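Local structure of 1,3,6,8-tetrahydroxynaphthalene synthase (Streptomyces coelicolor, 1U0M) at residues Thr123-Leu126 / Ile127-Gly131; Lys235-Gly238 / Phe239-Leu242. The protein catalyses the iterative condensation of five malonyl-CoA units into a pentaketide and folds it by Claisen and aldol cyclisation into 1,3,6,8-tetrahydroxynaphthalene, a melanin precursor. One frame throughout, in Å; residues are numbered along the deposited sequence.

Contact 1 of 2, residues Thr123-Leu126 / Ile127-Gly131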
ATOM      1  N   THR A 123      -8.476  -5.864  -4.686  1.00 40.81           N
ATOM      2  CA  THR A 123      -8.989  -4.964  -5.713  1.00 40.96           C
ATOM      3  C   THR A 123      -9.145  -5.613  -7.087  1.00 42.00           C
ATOM      4  O   THR A 123     -10.173  -5.447  -7.739  1.00 42.83           O
ATOM      5  CB  THR A 123      -8.090  -3.740  -5.887  1.00 42.20           C
ATOM      6  OG1 THR A 123      -6.757  -4.177  -6.179  1.00 42.69           O
ATOM      7  CG2 THR A 123      -8.115  -2.866  -4.631  1.00 39.12           C
ATOM      8  N   ALA A 124      -8.125  -6.341  -7.531  1.00 41.30           N
ATOM      9  CA  ALA A 124      -8.173  -7.007  -8.825  1.00 40.22           C
ATOM     10  C   ALA A 124      -9.349  -7.973  -8.911  1.00 40.77           C
ATOM     11  O   ALA A 124     -10.111  -7.951  -9.880  1.00 39.86           O
ATOM     12  CB  ALA A 124      -6.883  -7.753  -9.070  1.00 39.20           C
ATOM     13  N   TRP A 125      -9.486  -8.824  -7.897  1.00 41.37           N
ATOM     14  CA  TRP A 125     -10.560  -9.814  -7.848  1.00 42.00           C
ATOM     15  C   TRP A 125     -11.914  -9.118  -7.724  1.00 43.46           C
ATOM     16  O   TRP A 125     -12.918  -9.617  -8.215  1.00 45.38           O
ATOM     17  CB  TRP A 125     -10.343 -10.756  -6.665  1.00 41.06           C
ATOM     18  CG  TRP A 125     -11.361 -11.854  -6.528  1.00 41.81           C
ATOM     19  CD1 TRP A 125     -11.361 -13.064  -7.167  1.00 40.65           C
ATOM     20  CD2 TRP A 125     -12.507 -11.855  -5.666  1.00 41.69           C
ATOM     21  NE1 TRP A 125     -12.436 -13.818  -6.753  1.00 41.93           N
ATOM     22  CE2 TRP A 125     -13.156 -13.096  -5.832  1.00 42.29           C
ATOM     23  CE3 TRP A 125     -13.049 -10.925  -4.770  1.00 42.58           C
ATOM     24  CZ2 TRP A 125     -14.316 -13.432  -5.132  1.00 42.48           C
ATOM     25  CZ3 TRP A 125     -14.204 -11.259  -4.073  1.00 43.59           C
ATOM     26  CH2 TRP A 125     -14.826 -12.500  -4.260  1.00 43.44           C
ATOM     27  N   LEU A 126     -11.930  -7.958  -7.079  1.00 43.94           N
ATOM     28  CA  LEU A 126     -13.156  -7.190  -6.907  1.00 45.13           C
ATOM     29  C   LEU A 126     -13.625  -6.582  -8.224  1.00 47.32           C
ATOM     30  O   LEU A 126     -14.813  -6.582  -8.521  1.00 48.49           O
ATOM     31  CB  LEU A 126     -12.952  -6.078  -5.878  1.00 42.19           C
ATOM     32  CG  LEU A 126     -12.991  -6.450  -4.395  1.00 40.11           C
ATOM     33  CD1 LEU A 126     -12.613  -5.229  -3.546  1.00 37.85           C
ATOM     34  CD2 LEU A 126     -14.386  -6.940  -4.038  1.00 40.34           C
ATOM     35  N   ILE A 127     -12.695  -6.052  -9.007  1.00 49.55           N
ATOM     36  CA  ILE A 127     -13.046  -5.463 -10.289  1.00 50.61           C
ATOM     37  C   ILE A 127     -13.637  -6.555 -11.180  1.00 53.29           C
ATOM     38  O   ILE A 127     -14.656  -6.344 -11.843  1.00 53.53           O
ATOM     39  CB  ILE A 127     -11.800  -4.834 -10.937  1.00 49.91           C
ATOM     40  CG1 ILE A 127     -11.426  -3.583 -10.149  1.00 46.29           C
ATOM     41  CG2 ILE A 127     -12.051  -4.525 -12.416  1.00 49.24           C
ATOM     42  CD1 ILE A 127     -10.025  -3.123 -10.384  1.00 47.12           C
ATOM     43  N   ASN A 128     -13.009  -7.728 -11.165  1.00 54.32           N
ATOM     44  CA  ASN A 128     -13.460  -8.869 -11.952  1.00 56.78           C
ATOM     45  C   ASN A 128     -14.861  -9.356 -11.597  1.00 58.45           C
ATOM     46  O   ASN A 128     -15.699  -9.569 -12.475  1.00 59.05           O
ATOM     47  CB  ASN A 128     -12.514 -10.057 -11.773  1.00 58.70           C
ATOM     48  CG  ASN A 128     -11.421 -10.100 -12.811  1.00 61.63           C
ATOM     49  OD1 ASN A 128     -10.293  -9.685 -12.562  1.00 62.83           O
ATOM     50  ND2 ASN A 128     -11.753 -10.603 -13.992  1.00 63.06           N
ATOM     51  N   GLU A 129     -15.105  -9.547 -10.304  1.00 59.24           N
ATOM     52  CA  GLU A 129     -16.382 -10.067  -9.838  1.00 60.43           C
ATOM     53  C   GLU A 129     -17.481  -9.039  -9.649  1.00 59.04           C
ATOM     54  O   GLU A 129     -18.623  -9.273 -10.024  1.00 58.94           O
ATOM     55  CB  GLU A 129     -16.172 -10.847  -8.533  1.00 62.82           C
ATOM     56  CG  GLU A 129     -16.079 -12.373  -8.695  1.00 65.54           C
ATOM     57  CD  GLU A 129     -15.121 -12.818  -9.796  1.00 67.00           C
ATOM     58  OE1 GLU A 129     -15.575 -13.535 -10.714  1.00 67.56           O
ATOM     59  OE2 GLU A 129     -13.923 -12.460  -9.743  1.00 68.37           O
ATOM     60  N   MET A 130     -17.145  -7.900  -9.066  1.00 59.44           N
ATOM     61  CA  MET A 130     -18.146  -6.869  -8.832  1.00 59.21           C
ATOM     62  C   MET A 130     -18.530  -6.146 -10.114  1.00 59.02           C
ATOM     63  O   MET A 130     -19.377  -5.254 -10.106  1.00 58.33           O
ATOM     64  CB  MET A 130     -17.626  -5.856  -7.819  1.00 60.03           C
ATOM     65  CG  MET A 130     -18.600  -5.538  -6.717  1.00 61.43           C
ATOM     66  SD  MET A 130     -17.973  -6.145  -5.176  1.00 63.00           S
ATOM     67  CE  MET A 130     -18.605  -7.768  -5.192  1.00 62.38           C
ATOM     68  N   GLY A 131     -17.895  -6.526 -11.214  1.00 59.28           N
ATOM     69  CA  GLY A 131     -18.198  -5.892 -12.479  1.00 58.20           C
ATOM     70  C   GLY A 131     -17.793  -4.434 -12.525  1.00 59.05           C
ATOM     71  O   GLY A 131     -18.419  -3.639 -13.214  1.00 59.29           O
TER
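Trp-125 and Glu-129, one helical turn apart, meet where the carboxylate comes over one face of the indole. OE2 of Glu-129 lies 3.6 Å from NE1 of Trp-125, above the ring plane and displaced toward its rim, with ring and carboxylate planes 34° apart. With CG of Trp-125 opposite the backbone N (chi1 -178°), the indole swings outward and forward along the helix, toward Glu-129, and a bend at chi2 of Glu-129 brings the acid over it. This is van der Waals contact of an acid with a ring face.

The apolar pair of the same spacing is Leu-126 and Met-130, side by side and pointing the same way, with CD2 of Leu-126 3.8 Å from SD of Met-130. Both also touch Ile-92 of helix 73-99, so this side of the turn packs on that helix.

Four successive i to i+4 backbone bonds define the helix. Ile-127 N donates to Thr-123 O at 2.9 Å, Asn-128 N to Ala-124 O at 3.2 Å, Glu-129 N to Trp-125 O at 3.0 Å and Met-130 N to Leu-126 O at 2.7 Å. Gly-131 then leaves helical geometry with a positive phi of 66°, a value that favours glycine.

The helix is the crossover of a beta-alpha-beta unit between strands 108-112 and 137-141 of the thiolase fold. Lys-85 makes a cation-pi contact with Trp-125. A carboxylate over the pi face is probably not attractive in itself, and the positive charge of Lys-85 on the same ring would probably ease it.

Contact 2 of 2, residues Lys235-Gly238 / Phe239-Leu242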
ATOM      1  N   LYS A 235       7.505 -12.263  11.325  1.00 26.81           N
ATOM      2  CA  LYS A 235       8.159 -13.551  11.516  1.00 26.24           C
ATOM      3  C   LYS A 235       7.564 -14.683  10.685  1.00 27.84           C
ATOM      4  O   LYS A 235       6.596 -14.502   9.954  1.00 26.18           O
ATOM      5  CB  LYS A 235       8.063 -13.934  12.993  1.00 21.66           C
ATOM      6  CG  LYS A 235       8.640 -12.888  13.922  1.00 27.33           C
ATOM      7  CD  LYS A 235       8.308 -13.165  15.361  1.00 27.25           C
ATOM      8  CE  LYS A 235       8.949 -12.113  16.265  1.00 29.14           C
ATOM      9  NZ  LYS A 235       8.818 -12.507  17.678  1.00 31.05           N
ATOM     10  N   ALA A 236       8.137 -15.869  10.842  1.00 27.20           N
ATOM     11  CA  ALA A 236       7.651 -17.034  10.135  1.00 28.08           C
ATOM     12  C   ALA A 236       6.217 -17.328  10.580  1.00 27.87           C
ATOM     13  O   ALA A 236       5.462 -17.964   9.857  1.00 27.82           O
ATOM     14  CB  ALA A 236       8.543 -18.213  10.434  1.00 28.13           C
ATOM     15  N   THR A 237       5.855 -16.860  11.777  1.00 28.11           N
ATOM     16  CA  THR A 237       4.520 -17.072  12.336  1.00 26.93           C
ATOM     17  C   THR A 237       3.537 -16.005  11.872  1.00 28.15           C
ATOM     18  O   THR A 237       2.334 -16.062  12.153  1.00 28.50           O
ATOM     19  CB  THR A 237       4.563 -17.064  13.877  1.00 29.14           C
ATOM     20  OG1 THR A 237       5.636 -16.231  14.309  1.00 27.79           O
ATOM     21  CG2 THR A 237       4.771 -18.463  14.428  1.00 29.59           C
ATOM     22  N   GLY A 238       4.052 -15.009  11.166  1.00 28.65           N
ATOM     23  CA  GLY A 238       3.183 -13.968  10.670  1.00 28.84           C
ATOM     24  C   GLY A 238       3.491 -12.615  11.254  1.00 27.64           C
ATOM     25  O   GLY A 238       4.647 -12.292  11.519  1.00 24.98           O
ATOM     26  N   PHE A 239       2.443 -11.830  11.467  1.00 28.64           N
ATOM     27  CA  PHE A 239       2.604 -10.492  11.996  1.00 29.86           C
ATOM     28  C   PHE A 239       2.376 -10.428  13.495  1.00 29.94           C
ATOM     29  O   PHE A 239       1.303 -10.798  13.986  1.00 30.07           O
ATOM     30  CB  PHE A 239       1.641  -9.531  11.284  1.00 31.47           C
ATOM     31  CG  PHE A 239       1.822  -9.489   9.793  1.00 35.12           C
ATOM     32  CD1 PHE A 239       3.089  -9.641   9.229  1.00 36.17           C
ATOM     33  CD2 PHE A 239       0.736  -9.278   8.949  1.00 37.04           C
ATOM     34  CE1 PHE A 239       3.266  -9.585   7.855  1.00 37.87           C
ATOM     35  CE2 PHE A 239       0.902  -9.220   7.576  1.00 34.68           C
ATOM     36  CZ  PHE A 239       2.168  -9.373   7.023  1.00 36.38           C
ATOM     37  N   HIS A 240       3.402  -9.967  14.208  1.00 27.14           N
ATOM     38  CA  HIS A 240       3.346  -9.806  15.655  1.00 28.52           C
ATOM     39  C   HIS A 240       3.230  -8.304  15.936  1.00 27.98           C
ATOM     40  O   HIS A 240       4.134  -7.524  15.641  1.00 28.62           O
ATOM     41  CB  HIS A 240       4.617 -10.369  16.324  1.00 26.30           C
ATOM     42  CG  HIS A 240       4.766 -11.853  16.197  1.00 26.67           C
ATOM     43  ND1 HIS A 240       4.881 -12.491  14.977  1.00 28.07           N
ATOM     44  CD2 HIS A 240       4.858 -12.824  17.139  1.00 22.01           C
ATOM     45  CE1 HIS A 240       5.043 -13.788  15.176  1.00 24.76           C
ATOM     46  NE2 HIS A 240       5.032 -14.016  16.478  1.00 23.74           N
ATOM     47  N   PHE A 241       2.100  -7.912  16.501  1.00 28.40           N
ATOM     48  CA  PHE A 241       1.825  -6.522  16.799  1.00 30.31           C
ATOM     49  C   PHE A 241       2.525  -6.014  18.062  1.00 32.35           C
ATOM     50  O   PHE A 241       2.423  -6.620  19.127  1.00 31.87           O
ATOM     51  CB  PHE A 241       0.311  -6.325  16.935  1.00 26.53           C
ATOM     52  CG  PHE A 241      -0.105  -4.890  16.989  1.00 26.96           C
ATOM     53  CD1 PHE A 241       0.187  -4.033  15.931  1.00 25.07           C
ATOM     54  CD2 PHE A 241      -0.784  -4.387  18.094  1.00 27.57           C
ATOM     55  CE1 PHE A 241      -0.194  -2.689  15.971  1.00 26.24           C
ATOM     56  CE2 PHE A 241      -1.167  -3.034  18.138  1.00 28.63           C
ATOM     57  CZ  PHE A 241      -0.872  -2.195  17.078  1.00 23.31           C
ATOM     58  N   LEU A 242       3.221  -4.889  17.929  1.00 34.34           N
ATOM     59  CA  LEU A 242       3.941  -4.279  19.041  1.00 37.25           C
ATOM     60  C   LEU A 242       3.409  -2.875  19.304  1.00 39.10           C
ATOM     61  O   LEU A 242       3.400  -2.007  18.415  1.00 40.08           O
ATOM     62  CB  LEU A 242       5.440  -4.205  18.738  1.00 39.31           C
ATOM     63  CG  LEU A 242       6.295  -5.471  18.882  1.00 42.36           C
ATOM     64  CD1 LEU A 242       5.738  -6.609  18.051  1.00 43.65           C
ATOM     65  CD2 LEU A 242       7.704  -5.149  18.443  1.00 43.20           C
TER
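Lys-235 lays its aliphatic chain over one face of the His-240 imidazole, a CH-pi contact. Its CD sits 3.5 Å from the centroid of the His-240 ring and 16° off the ring normal, which places the methylene over the face. The two side chains cross at about a right angle. Because the lysine chain is extended beyond CG, it runs across the ring and continues past it, leaving NZ 4.0 Å from CD2 of His-240. The nearby ammonium would probably disfavour a protonated imidazole.

The edge of the same ring is met by the turn. ND1 of His-240 donates a weak hydrogen bond to O of Gly-238, 3.5 Å long with an N-H...O angle of 148°, and the acceptor lies in the ring plane. With CG opposite the carbonyl carbon (chi1 -66°), the imidazole leans back over the turn. Thr-237 also comes to the ring edge, but its fit there is doubtful in the model.

Together the residues form a beta-hairpin, strands 230-235 and 238-243 joined by a type I turn from Lys-235 to Gly-238. Lys-235 N bonds to Gly-238 O at 2.9 Å, and Gly-238 N returns a bond of the same length to Lys-235 O. The carbonyl of Gly-238 thus accepts from both the turn amide and the imidazole. The backbone angles of Gly-238 are ones at which a side chain would be jammed against the preceding carbonyl.

Without the imidazole, as with an alanine here, the Lys-235 methylenes would probably lose the ring face they pack on, and the Gly-238 carbonyl its weak second donor.

Ring stacking occupies Phe-239, whose ring stacks on Tyr-232 and on Phe-117 of the second subunit.

How the contacts relate
From the N terminus, contact 1 comes first, on helix 122-129, which follows strand 108-112 and leads to strand 137-141 in the main mixed sheet. Contact 2 comes about a hundred residues later, at the turn between strands 230-235 and 238-243, a separate two-stranded sheet. Each is local: contact 1 spans helical turns without closing a loop, whereas contact 2 closes the hairpin loop. They lie in series, neither nested nor crossing, in the N-terminal and C-terminal chalcone/stilbene synthase domains. Their centres are 29 Å apart and their nearest atoms about 16 Å, so they do not touch. Both border the second subunit, through Glu-227 and Phe-117 of that chain respectively.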